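Local coordinates for protein putidaredoxin reductase (Pseudomonas putida, PDB 1Q1R) that uses bound FAD and probably passes electrons from NADH to putidaredoxin, serving the cytochrome P450cam monooxygenase as its reductase, at residues 19-24 against 67-72; 270-275 against 309-314; 167-172 against 202-207. All blocks are in the same frame, centred on the assembly; numbering follows the deposited sequence.

Contact 1: residues 19-24 against 67-72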
ATOM      1  N   VAL A  19       1.757  13.760  -8.510  1.00 26.17           N
ATOM      2  CA  VAL A  19       2.925  14.507  -8.969  1.00 27.16           C
ATOM      3  C   VAL A  19       2.444  15.500 -10.025  1.00 28.04           C
ATOM      4  O   VAL A  19       2.763  16.691  -9.977  1.00 28.10           O
ATOM      5  CB  VAL A  19       3.988  13.569  -9.591  1.00 26.05           C
ATOM      6  CG1 VAL A  19       5.019  14.382 -10.375  1.00 26.50           C
ATOM      7  CG2 VAL A  19       4.682  12.773  -8.498  1.00 25.59           C
ATOM      8  N   ALA A  20       1.651  15.001 -10.968  1.00 28.44           N
ATOM      9  CA  ALA A  20       1.118  15.825 -12.047  1.00 29.32           C
ATOM     10  C   ALA A  20       0.370  17.059 -11.539  1.00 30.05           C
ATOM     11  O   ALA A  20       0.717  18.191 -11.891  1.00 30.27           O
ATOM     12  CB  ALA A  20       0.200  14.982 -12.938  1.00 28.67           C
ATOM     13  N   PHE A  21      -0.656  16.848 -10.719  1.00 30.34           N
ATOM     14  CA  PHE A  21      -1.429  17.965 -10.193  1.00 31.08           C
ATOM     15  C   PHE A  21      -0.655  18.798  -9.181  1.00 32.39           C
ATOM     16  O   PHE A  21      -0.869  20.005  -9.077  1.00 32.59           O
ATOM     17  CB  PHE A  21      -2.747  17.477  -9.583  1.00 30.98           C
ATOM     18  CG  PHE A  21      -3.770  17.074 -10.608  1.00 31.01           C
ATOM     19  CD1 PHE A  21      -3.781  15.788 -11.134  1.00 31.13           C
ATOM     20  CD2 PHE A  21      -4.686  18.001 -11.091  1.00 31.33           C
ATOM     21  CE1 PHE A  21      -4.688  15.432 -12.126  1.00 30.54           C
ATOM     22  CE2 PHE A  21      -5.597  17.656 -12.083  1.00 31.15           C
ATOM     23  CZ  PHE A  21      -5.598  16.370 -12.602  1.00 31.98           C
ATOM     24  N   GLY A  22       0.242  18.158  -8.437  1.00 33.54           N
ATOM     25  CA  GLY A  22       1.033  18.886  -7.463  1.00 36.06           C
ATOM     26  C   GLY A  22       1.928  19.861  -8.203  1.00 37.69           C
ATOM     27  O   GLY A  22       2.090  21.016  -7.805  1.00 37.59           O
ATOM     28  N   LEU A  23       2.503  19.378  -9.296  1.00 38.80           N
ATOM     29  CA  LEU A  23       3.385  20.166 -10.141  1.00 40.44           C
ATOM     30  C   LEU A  23       2.675  21.432 -10.613  1.00 41.77           C
ATOM     31  O   LEU A  23       3.176  22.540 -10.438  1.00 42.20           O
ATOM     32  CB  LEU A  23       3.804  19.323 -11.345  1.00 40.15           C
ATOM     33  CG  LEU A  23       5.284  19.168 -11.690  1.00 40.56           C
ATOM     34  CD1 LEU A  23       6.131  19.099 -10.437  1.00 41.70           C
ATOM     35  CD2 LEU A  23       5.453  17.907 -12.524  1.00 40.48           C
ATOM     36  N   ARG A  24       1.496  21.259 -11.201  1.00 43.38           N
ATOM     37  CA  ARG A  24       0.724  22.387 -11.706  1.00 45.07           C
ATOM     38  C   ARG A  24       0.195  23.273 -10.580  1.00 46.00           C
ATOM     39  O   ARG A  24      -0.215  24.410 -10.814  1.00 46.27           O
ATOM     40  CB  ARG A  24      -0.447  21.887 -12.556  1.00 45.56           C
ATOM     41  CG  ARG A  24      -1.090  22.971 -13.394  1.00 46.81           C
ATOM     42  CD  ARG A  24      -0.133  23.453 -14.474  1.00 47.44           C
ATOM     43  NE  ARG A  24      -0.085  22.540 -15.612  1.00 48.47           N
ATOM     44  CZ  ARG A  24       0.844  22.577 -16.562  1.00 48.80           C
ATOM     45  NH1 ARG A  24       1.814  23.478 -16.512  1.00 49.26           N
ATOM     46  NH2 ARG A  24       0.791  21.725 -17.575  1.00 49.50           N
ATOM     47  N   PRO A  67     -12.573  13.929 -14.672  1.00 36.20           N
ATOM     48  CA  PRO A  67     -11.973  13.941 -16.011  1.00 37.29           C
ATOM     49  C   PRO A  67     -11.676  15.340 -16.548  1.00 38.46           C
ATOM     50  O   PRO A  67     -10.682  15.539 -17.246  1.00 39.42           O
ATOM     51  CB  PRO A  67     -13.007  13.203 -16.855  1.00 37.46           C
ATOM     52  CG  PRO A  67     -13.575  12.218 -15.881  1.00 36.71           C
ATOM     53  CD  PRO A  67     -13.770  13.070 -14.646  1.00 36.13           C
ATOM     54  N   ASP A  68     -12.534  16.304 -16.228  1.00 39.23           N
ATOM     55  CA  ASP A  68     -12.332  17.673 -16.697  1.00 40.22           C
ATOM     56  C   ASP A  68     -11.098  18.309 -16.069  1.00 39.97           C
ATOM     57  O   ASP A  68     -10.443  19.149 -16.687  1.00 40.57           O
ATOM     58  CB  ASP A  68     -13.554  18.546 -16.387  1.00 42.32           C
ATOM     59  CG  ASP A  68     -14.788  18.132 -17.172  1.00 44.69           C
ATOM     60  OD1 ASP A  68     -14.667  17.877 -18.388  1.00 45.96           O
ATOM     61  OD2 ASP A  68     -15.885  18.077 -16.571  1.00 46.04           O
ATOM     62  N   ALA A  69     -10.784  17.906 -14.841  1.00 38.79           N
ATOM     63  CA  ALA A  69      -9.636  18.447 -14.123  1.00 37.62           C
ATOM     64  C   ALA A  69      -8.348  18.358 -14.931  1.00 36.88           C
ATOM     65  O   ALA A  69      -7.536  19.282 -14.914  1.00 36.94           O
ATOM     66  CB  ALA A  69      -9.464  17.730 -12.790  1.00 37.79           C
ATOM     67  N   TYR A  70      -8.151  17.252 -15.637  1.00 36.58           N
ATOM     68  CA  TYR A  70      -6.939  17.100 -16.433  1.00 37.06           C
ATOM     69  C   TYR A  70      -6.875  18.175 -17.508  1.00 37.91           C
ATOM     70  O   TYR A  70      -5.846  18.820 -17.686  1.00 38.01           O
ATOM     71  CB  TYR A  70      -6.875  15.713 -17.079  1.00 35.64           C
ATOM     72  CG  TYR A  70      -6.759  14.584 -16.080  1.00 34.32           C
ATOM     73  CD1 TYR A  70      -7.881  14.115 -15.399  1.00 33.40           C
ATOM     74  CD2 TYR A  70      -5.522  14.011 -15.787  1.00 33.39           C
ATOM     75  CE1 TYR A  70      -7.775  13.104 -14.449  1.00 33.90           C
ATOM     76  CE2 TYR A  70      -5.403  12.999 -14.839  1.00 33.03           C
ATOM     77  CZ  TYR A  70      -6.536  12.553 -14.173  1.00 32.92           C
ATOM     78  OH  TYR A  70      -6.433  11.574 -13.222  1.00 32.24           O
ATOM     79  N   ALA A  71      -7.982  18.369 -18.216  1.00 39.44           N
ATOM     80  CA  ALA A  71      -8.045  19.373 -19.270  1.00 40.80           C
ATOM     81  C   ALA A  71      -7.813  20.770 -18.699  1.00 41.19           C
ATOM     82  O   ALA A  71      -6.995  21.536 -19.216  1.00 41.27           O
ATOM     83  CB  ALA A  71      -9.404  19.310 -19.973  1.00 40.44           C
ATOM     84  N   ALA A  72      -8.534  21.088 -17.628  1.00 41.67           N
ATOM     85  CA  ALA A  72      -8.432  22.389 -16.976  1.00 42.09           C
ATOM     86  C   ALA A  72      -7.020  22.715 -16.494  1.00 42.39           C
ATOM     87  O   ALA A  72      -6.535  23.823 -16.697  1.00 42.68           O
ATOM     88  CB  ALA A  72      -9.410  22.461 -15.806  1.00 41.69           C
TER

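Contact 2: residues 270-275 against 309-314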
ATOM      1  N   GLU A 270      17.952  11.718  -1.552  1.00 37.39           N
ATOM      2  CA  GLU A 270      17.207  12.703  -0.783  1.00 38.03           C
ATOM      3  C   GLU A 270      16.461  13.693  -1.666  1.00 37.11           C
ATOM      4  O   GLU A 270      15.517  14.338  -1.217  1.00 36.35           O
ATOM      5  CB  GLU A 270      18.139  13.451   0.184  1.00 40.21           C
ATOM      6  CG  GLU A 270      19.269  14.240  -0.472  1.00 44.05           C
ATOM      7  CD  GLU A 270      20.408  13.367  -0.990  1.00 46.31           C
ATOM      8  OE1 GLU A 270      21.378  13.930  -1.543  1.00 48.56           O
ATOM      9  OE2 GLU A 270      20.342  12.124  -0.845  1.00 47.58           O
ATOM     10  N   HIS A 271      16.878  13.812  -2.922  1.00 36.80           N
ATOM     11  CA  HIS A 271      16.209  14.727  -3.841  1.00 37.08           C
ATOM     12  C   HIS A 271      15.261  14.002  -4.795  1.00 36.47           C
ATOM     13  O   HIS A 271      14.865  14.551  -5.824  1.00 35.96           O
ATOM     14  CB  HIS A 271      17.230  15.535  -4.637  1.00 38.49           C
ATOM     15  CG  HIS A 271      18.076  16.427  -3.788  1.00 41.15           C
ATOM     16  ND1 HIS A 271      19.207  15.984  -3.136  1.00 41.74           N
ATOM     17  CD2 HIS A 271      17.929  17.730  -3.443  1.00 41.93           C
ATOM     18  CE1 HIS A 271      19.719  16.974  -2.427  1.00 42.71           C
ATOM     19  NE2 HIS A 271      18.963  18.044  -2.595  1.00 42.82           N
ATOM     20  N   MET A 272      14.905  12.770  -4.436  1.00 35.92           N
ATOM     21  CA  MET A 272      13.988  11.949  -5.223  1.00 35.57           C
ATOM     22  C   MET A 272      14.585  11.466  -6.544  1.00 36.45           C
ATOM     23  O   MET A 272      13.921  10.764  -7.309  1.00 35.93           O
ATOM     24  CB  MET A 272      12.693  12.722  -5.502  1.00 34.61           C
ATOM     25  CG  MET A 272      11.990  13.276  -4.256  1.00 34.56           C
ATOM     26  SD  MET A 272      11.740  12.045  -2.951  1.00 33.07           S
ATOM     27  CE  MET A 272      10.352  11.098  -3.621  1.00 35.42           C
ATOM     28  N   GLN A 273      15.838  11.832  -6.800  1.00 36.51           N
ATOM     29  CA  GLN A 273      16.519  11.448  -8.035  1.00 37.19           C
ATOM     30  C   GLN A 273      17.052  10.021  -8.025  1.00 36.92           C
ATOM     31  O   GLN A 273      17.475   9.511  -6.990  1.00 37.81           O
ATOM     32  CB  GLN A 273      17.692  12.392  -8.304  1.00 38.73           C
ATOM     33  CG  GLN A 273      17.331  13.863  -8.348  1.00 40.93           C
ATOM     34  CD  GLN A 273      18.561  14.749  -8.440  1.00 42.75           C
ATOM     35  OE1 GLN A 273      19.316  14.682  -9.407  1.00 44.43           O
ATOM     36  NE2 GLN A 273      18.768  15.580  -7.427  1.00 43.26           N
ATOM     37  N   THR A 274      17.032   9.380  -9.190  1.00 36.95           N
ATOM     38  CA  THR A 274      17.553   8.025  -9.330  1.00 37.60           C
ATOM     39  C   THR A 274      19.027   8.187  -9.701  1.00 38.55           C
ATOM     40  O   THR A 274      19.582   9.276  -9.570  1.00 38.50           O
ATOM     41  CB  THR A 274      16.860   7.264 -10.474  1.00 37.43           C
ATOM     42  OG1 THR A 274      17.173   7.900 -11.719  1.00 36.83           O
ATOM     43  CG2 THR A 274      15.350   7.263 -10.282  1.00 36.78           C
ATOM     44  N   SER A 275      19.654   7.115 -10.172  1.00 40.33           N
ATOM     45  CA  SER A 275      21.058   7.176 -10.569  1.00 41.55           C
ATOM     46  C   SER A 275      21.221   8.272 -11.617  1.00 42.08           C
ATOM     47  O   SER A 275      22.306   8.833 -11.787  1.00 42.53           O
ATOM     48  CB  SER A 275      21.499   5.839 -11.164  1.00 42.27           C
ATOM     49  OG  SER A 275      21.189   4.766 -10.293  1.00 43.97           O
ATOM     50  N   ALA A 309       5.120  12.347  -3.578  1.00 28.14           N
ATOM     51  CA  ALA A 309       4.655  13.087  -4.747  1.00 28.67           C
ATOM     52  C   ALA A 309       4.714  14.595  -4.505  1.00 29.47           C
ATOM     53  O   ALA A 309       5.033  15.370  -5.407  1.00 29.31           O
ATOM     54  CB  ALA A 309       3.229  12.663  -5.101  1.00 26.96           C
ATOM     55  N   ARG A 310       4.400  15.012  -3.286  1.00 30.52           N
ATOM     56  CA  ARG A 310       4.434  16.429  -2.956  1.00 32.74           C
ATOM     57  C   ARG A 310       5.871  16.947  -2.890  1.00 32.84           C
ATOM     58  O   ARG A 310       6.142  18.092  -3.252  1.00 32.87           O
ATOM     59  CB  ARG A 310       3.690  16.671  -1.637  1.00 33.82           C
ATOM     60  CG  ARG A 310       2.182  16.672  -1.844  1.00 36.32           C
ATOM     61  CD  ARG A 310       1.381  16.331  -0.599  1.00 38.17           C
ATOM     62  NE  ARG A 310      -0.042  16.236  -0.928  1.00 39.91           N
ATOM     63  CZ  ARG A 310      -0.985  15.802  -0.098  1.00 40.45           C
ATOM     64  NH1 ARG A 310      -0.666  15.415   1.131  1.00 40.96           N
ATOM     65  NH2 ARG A 310      -2.251  15.754  -0.500  1.00 40.32           N
ATOM     66  N   LYS A 311       6.789  16.092  -2.454  1.00 33.16           N
ATOM     67  CA  LYS A 311       8.193  16.463  -2.354  1.00 34.76           C
ATOM     68  C   LYS A 311       8.768  16.685  -3.754  1.00 35.46           C
ATOM     69  O   LYS A 311       9.513  17.642  -3.984  1.00 35.96           O
ATOM     70  CB  LYS A 311       8.973  15.366  -1.628  1.00 35.02           C
ATOM     71  CG  LYS A 311      10.442  15.689  -1.384  1.00 35.20           C
ATOM     72  CD  LYS A 311      11.112  14.589  -0.581  1.00 34.80           C
ATOM     73  CE  LYS A 311      12.584  14.899  -0.325  1.00 35.23           C
ATOM     74  NZ  LYS A 311      13.251  13.835   0.487  1.00 34.84           N
ATOM     75  N   ILE A 312       8.415  15.802  -4.685  1.00 35.10           N
ATOM     76  CA  ILE A 312       8.886  15.915  -6.061  1.00 34.93           C
ATOM     77  C   ILE A 312       8.384  17.210  -6.691  1.00 35.42           C
ATOM     78  O   ILE A 312       9.146  17.940  -7.323  1.00 34.78           O
ATOM     79  CB  ILE A 312       8.405  14.723  -6.925  1.00 34.83           C
ATOM     80  CG1 ILE A 312       9.201  13.468  -6.561  1.00 34.39           C
ATOM     81  CG2 ILE A 312       8.544  15.058  -8.407  1.00 34.51           C
ATOM     82  CD1 ILE A 312       8.872  12.254  -7.408  1.00 33.79           C
ATOM     83  N   ALA A 313       7.098  17.488  -6.515  1.00 35.82           N
ATOM     84  CA  ALA A 313       6.495  18.693  -7.065  1.00 36.79           C
ATOM     85  C   ALA A 313       7.209  19.932  -6.540  1.00 37.84           C
ATOM     86  O   ALA A 313       7.450  20.888  -7.281  1.00 37.33           O
ATOM     87  CB  ALA A 313       5.019  18.750  -6.698  1.00 36.75           C
ATOM     88  N   ALA A 314       7.540  19.907  -5.255  1.00 38.14           N
ATOM     89  CA  ALA A 314       8.226  21.023  -4.620  1.00 39.61           C
ATOM     90  C   ALA A 314       9.597  21.249  -5.252  1.00 40.21           C
ATOM     91  O   ALA A 314       9.913  22.351  -5.703  1.00 40.41           O
ATOM     92  CB  ALA A 314       8.376  20.756  -3.124  1.00 39.01           C
TER

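Contact 3: residues 167-172 against 202-207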
ATOM      1  N   THR A 167     -14.851  -8.073   4.163  1.00 20.37           N
ATOM      2  CA  THR A 167     -15.892  -7.679   3.219  1.00 20.58           C
ATOM      3  C   THR A 167     -16.708  -8.887   2.756  1.00 20.88           C
ATOM      4  O   THR A 167     -17.934  -8.803   2.642  1.00 20.67           O
ATOM      5  CB  THR A 167     -15.284  -6.960   1.997  1.00 20.53           C
ATOM      6  OG1 THR A 167     -14.582  -5.798   2.444  1.00 22.26           O
ATOM      7  CG2 THR A 167     -16.381  -6.520   1.027  1.00 21.89           C
ATOM      8  N   ALA A 168     -16.037 -10.009   2.505  1.00 19.92           N
ATOM      9  CA  ALA A 168     -16.736 -11.216   2.070  1.00 21.58           C
ATOM     10  C   ALA A 168     -17.642 -11.740   3.185  1.00 22.20           C
ATOM     11  O   ALA A 168     -18.761 -12.186   2.927  1.00 21.84           O
ATOM     12  CB  ALA A 168     -15.737 -12.294   1.659  1.00 19.53           C
ATOM     13  N   ILE A 169     -17.150 -11.696   4.422  1.00 22.86           N
ATOM     14  CA  ILE A 169     -17.929 -12.150   5.572  1.00 24.38           C
ATOM     15  C   ILE A 169     -19.222 -11.353   5.684  1.00 24.77           C
ATOM     16  O   ILE A 169     -20.290 -11.909   5.952  1.00 24.32           O
ATOM     17  CB  ILE A 169     -17.123 -11.998   6.892  1.00 24.27           C
ATOM     18  CG1 ILE A 169     -16.284 -13.249   7.117  1.00 25.51           C
ATOM     19  CG2 ILE A 169     -18.065 -11.780   8.078  1.00 26.31           C
ATOM     20  CD1 ILE A 169     -17.117 -14.523   7.253  1.00 25.45           C
ATOM     21  N   LYS A 170     -19.114 -10.045   5.475  1.00 25.65           N
ATOM     22  CA  LYS A 170     -20.260  -9.155   5.543  1.00 27.77           C
ATOM     23  C   LYS A 170     -21.257  -9.517   4.435  1.00 27.79           C
ATOM     24  O   LYS A 170     -22.465  -9.332   4.589  1.00 27.42           O
ATOM     25  CB  LYS A 170     -19.797  -7.702   5.383  1.00 29.89           C
ATOM     26  CG  LYS A 170     -20.915  -6.673   5.446  1.00 33.90           C
ATOM     27  CD  LYS A 170     -21.472  -6.529   6.854  1.00 36.76           C
ATOM     28  CE  LYS A 170     -22.689  -5.613   6.867  1.00 38.17           C
ATOM     29  NZ  LYS A 170     -22.400  -4.308   6.214  1.00 38.84           N
ATOM     30  N   ALA A 171     -20.736 -10.028   3.321  1.00 26.62           N
ATOM     31  CA  ALA A 171     -21.564 -10.433   2.189  1.00 26.20           C
ATOM     32  C   ALA A 171     -22.140 -11.828   2.443  1.00 26.49           C
ATOM     33  O   ALA A 171     -22.764 -12.433   1.566  1.00 25.58           O
ATOM     34  CB  ALA A 171     -20.732 -10.433   0.910  1.00 25.31           C
ATOM     35  N   ASN A 172     -21.905 -12.332   3.651  1.00 26.68           N
ATOM     36  CA  ASN A 172     -22.386 -13.644   4.074  1.00 26.71           C
ATOM     37  C   ASN A 172     -21.824 -14.844   3.322  1.00 26.05           C
ATOM     38  O   ASN A 172     -22.489 -15.871   3.182  1.00 25.08           O
ATOM     39  CB  ASN A 172     -23.914 -13.678   4.048  1.00 28.74           C
ATOM     40  CG  ASN A 172     -24.526 -12.818   5.137  1.00 31.36           C
ATOM     41  OD1 ASN A 172     -24.164 -12.935   6.308  1.00 34.22           O
ATOM     42  ND2 ASN A 172     -25.456 -11.953   4.760  1.00 32.27           N
ATOM     43  N   ARG A 202     -12.001 -14.767  13.237  1.00 29.78           N
ATOM     44  CA  ARG A 202     -12.609 -16.058  13.538  1.00 29.98           C
ATOM     45  C   ARG A 202     -13.947 -15.827  14.222  1.00 30.18           C
ATOM     46  O   ARG A 202     -14.923 -16.522  13.953  1.00 30.91           O
ATOM     47  CB  ARG A 202     -11.684 -16.898  14.432  1.00 30.71           C
ATOM     48  CG  ARG A 202     -10.521 -17.533  13.673  1.00 32.03           C
ATOM     49  CD  ARG A 202      -9.525 -18.235  14.593  1.00 33.81           C
ATOM     50  NE  ARG A 202      -8.437 -18.844  13.830  1.00 34.98           N
ATOM     51  CZ  ARG A 202      -7.176 -18.924  14.244  1.00 36.93           C
ATOM     52  NH1 ARG A 202      -6.824 -18.434  15.428  1.00 37.34           N
ATOM     53  NH2 ARG A 202      -6.258 -19.484  13.464  1.00 37.86           N
ATOM     54  N   GLU A 203     -13.990 -14.833  15.099  1.00 30.83           N
ATOM     55  CA  GLU A 203     -15.217 -14.497  15.812  1.00 32.81           C
ATOM     56  C   GLU A 203     -16.293 -14.095  14.803  1.00 32.40           C
ATOM     57  O   GLU A 203     -17.473 -14.398  14.977  1.00 32.20           O
ATOM     58  CB  GLU A 203     -14.962 -13.330  16.767  1.00 35.68           C
ATOM     59  CG  GLU A 203     -16.105 -13.037  17.720  1.00 39.86           C
ATOM     60  CD  GLU A 203     -15.948 -13.759  19.048  1.00 42.34           C
ATOM     61  OE1 GLU A 203     -15.859 -15.009  19.052  1.00 42.73           O
ATOM     62  OE2 GLU A 203     -15.912 -13.067  20.089  1.00 44.01           O
ATOM     63  N   ALA A 204     -15.876 -13.409  13.743  1.00 31.55           N
ATOM     64  CA  ALA A 204     -16.797 -12.961  12.707  1.00 30.82           C
ATOM     65  C   ALA A 204     -17.246 -14.115  11.803  1.00 30.38           C
ATOM     66  O   ALA A 204     -18.206 -13.983  11.049  1.00 29.89           O
ATOM     67  CB  ALA A 204     -16.141 -11.863  11.871  1.00 30.83           C
ATOM     68  N   GLY A 205     -16.550 -15.245  11.877  1.00 30.16           N
ATOM     69  CA  GLY A 205     -16.927 -16.380  11.052  1.00 30.19           C
ATOM     70  C   GLY A 205     -15.840 -16.856  10.105  1.00 30.27           C
ATOM     71  O   GLY A 205     -15.968 -17.907   9.481  1.00 29.81           O
ATOM     72  N   VAL A 206     -14.764 -16.089   9.989  1.00 29.87           N
ATOM     73  CA  VAL A 206     -13.668 -16.472   9.114  1.00 29.44           C
ATOM     74  C   VAL A 206     -12.882 -17.640   9.695  1.00 30.76           C
ATOM     75  O   VAL A 206     -12.561 -17.654  10.883  1.00 30.86           O
ATOM     76  CB  VAL A 206     -12.677 -15.313   8.902  1.00 28.80           C
ATOM     77  CG1 VAL A 206     -11.509 -15.777   8.028  1.00 28.34           C
ATOM     78  CG2 VAL A 206     -13.382 -14.140   8.273  1.00 28.17           C
ATOM     79  N   ASP A 207     -12.584 -18.625   8.855  1.00 30.75           N
ATOM     80  CA  ASP A 207     -11.789 -19.763   9.294  1.00 31.43           C
ATOM     81  C   ASP A 207     -10.364 -19.496   8.831  1.00 30.82           C
ATOM     82  O   ASP A 207     -10.024 -19.724   7.670  1.00 30.47           O
ATOM     83  CB  ASP A 207     -12.305 -21.068   8.685  1.00 32.77           C
ATOM     84  CG  ASP A 207     -11.374 -22.239   8.947  1.00 34.18           C
ATOM     85  OD1 ASP A 207     -10.611 -22.196   9.936  1.00 34.83           O
ATOM     86  OD2 ASP A 207     -11.409 -23.210   8.169  1.00 35.89           O
TER

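Contact 1: residues 19-24 against 67-72
F21 reaches from one helix to the other and drives the rim of its ring into the face of Y70. At the root of the side chain, CB already points at helix 67-72, and chi1 of -74° sets CG anti to the carbonyl carbon, which directs the ring toward that helix; its far half does the touching. CE1 lies 3.7 Å from CE2 of Y70, while CZ stands over the centre of the tyrosine ring, 3.9 Å above its plane. The two planes meet at 78° with centroids 5.1 Å apart, an edge-to-face (T-shaped) stack. On the other flank, CE2 comes to 3.9 Å from CB of A69 and 3.8 Å from the carbonyl O of A69. A small alanine suits this place, because it lets the phenyl edge come close to the helix backbone. Were F21 cut back to an alanine, the face of Y70 would probably lose its aromatic mate and a gap would be likely between the helices. R65 makes a cation-pi contact with F21. A20 and Y70 both rest on L34 of strand 31-35, while V19 and L23 turn to helix 302-316. Helix 14-25, which follows strand 6-10 in a Rossmann-type unit whose glycine-rich turn is consistent with FAD binding, thus lies between helices 302-316 and 67-72, the latter leading to edge strand 75-78.

Contact 2: residues 270-275 against 309-314
M272 and K311 meet at a slant, the bent thioether chain of one lying against the straight aliphatic chain of the other. Closest there is the methionine sulfur, with SD of M272 3.5 Å from CD of K311. The methionine gets into this position by folding: chi2 and chi3 both turn, so the chain curls over the surface of helix 302-316 instead of running past it. On I312 the same methionine lies at about a right angle. CG of M272 is 3.6 Å from CG1 of I312, and the terminal CE reaches the same CG1 at 3.9 Å. A flexible, unbranched residue suits the spot, since it can press on two consecutive residues of the helix whose side chains leave it in different directions.

K311 behaves in the contrary way. Its CG is anti to the backbone N (chi1 -176°) and the chain stays extended to the tip, carrying the amino group past the methionine to the loop backbone. There NZ gives a hydrogen bond of 2.9 Å to the carbonyl O of E270, at a C=O···N angle of 137° and tilted 27° from the carbonyl plane. The bond from CA to CB of E270 points away from the helix, and its main-chain carbonyl does the binding. The loop, which links strands 266-267 and 279-281, is shaped by OD1 of N269, which accepts the backbone N-H of both H271 and Q273, and M272 pairs by backbone with A281. M280 touches both M272 and I312.

The chemistry is thus divided: the lysine's methylenes share the apolar contact with the thioether, while its amino group, likely charged, finds a carbonyl at the partly exposed margin and need not be buried among the hydrocarbons.

Contact 3: residues 167-172 against 202-207
The Schellman motif that closes helix 191-204 at G205 is where I169, from the end of helix 159-170, packs against A204, G205 and V206. G205 has positive phi (121°), and the helix end carries the two backward bonds of the motif, one of them from G205 N to the carbonyl O of R202 at 2.9 Å. Glycine suits the place twice over: a CB here would jam against the carbonyl O of A204, and it would lie about 3.5 Å from CD1 of I169, leaving little room. As it is, CD1 of I169 packs 3.9 Å from C of G205.

The branches of I169 divide the work. CG2, anti to the backbone N, approaches the carbonyl O of A204 at 3.7 Å and the methyl CB of A204 at 4.3 Å. On the other arm the chains of I169 and V206 cross at a slant. The approach of I169 CG1 to V206 CG2 is modelled tighter than usual van der Waals contact and is doubtful in detail, but CD1 of I169 also meets CG2 of V206, at 3.9 Å. A beta-branched isoleucine suits this position because its two arms reach different partners. V206 is buried, and Y334 touches both it and A204, which suits apolar side chains here.

The other helix stops in the same fashion. N172, with positive phi, is the C-prime residue of a second Schellman motif; its N bonds the carbonyl O of I169 at 2.8 Å, and M173 N bonds that of A168. Each helix thus turns at once into the next parallel strand, 174-178 and 207-209 respectively, the successive beta-alpha-beta crossovers of a Rossmann-type domain, whose glycine-rich turn before helix 159-170 is consistent with dinucleotide binding, probably of NADH.

In the fold
From the N terminus, helix 14-25 supplies the first half of contact 1, which helix 67-72 closes after strand 31-35 and a long loop-rich passage. Contact 3 comes next, joining helices 159-170 and 191-204, with strand 174-178 between them in the chain. Contact 2 opens last and closes at helix 302-316. The three loops lie in series; none nests in or crosses another. In space, however, contact 1 and contact 2 meet, L23 CD1 coming within 3.4 Å of A313 CA, so early and late chain are joined beside the first parallel sheet. Contact 3 lies apart, its nearest atoms about 25 Å from either of the others, and holds together the ends of two helices packed on the second sheet.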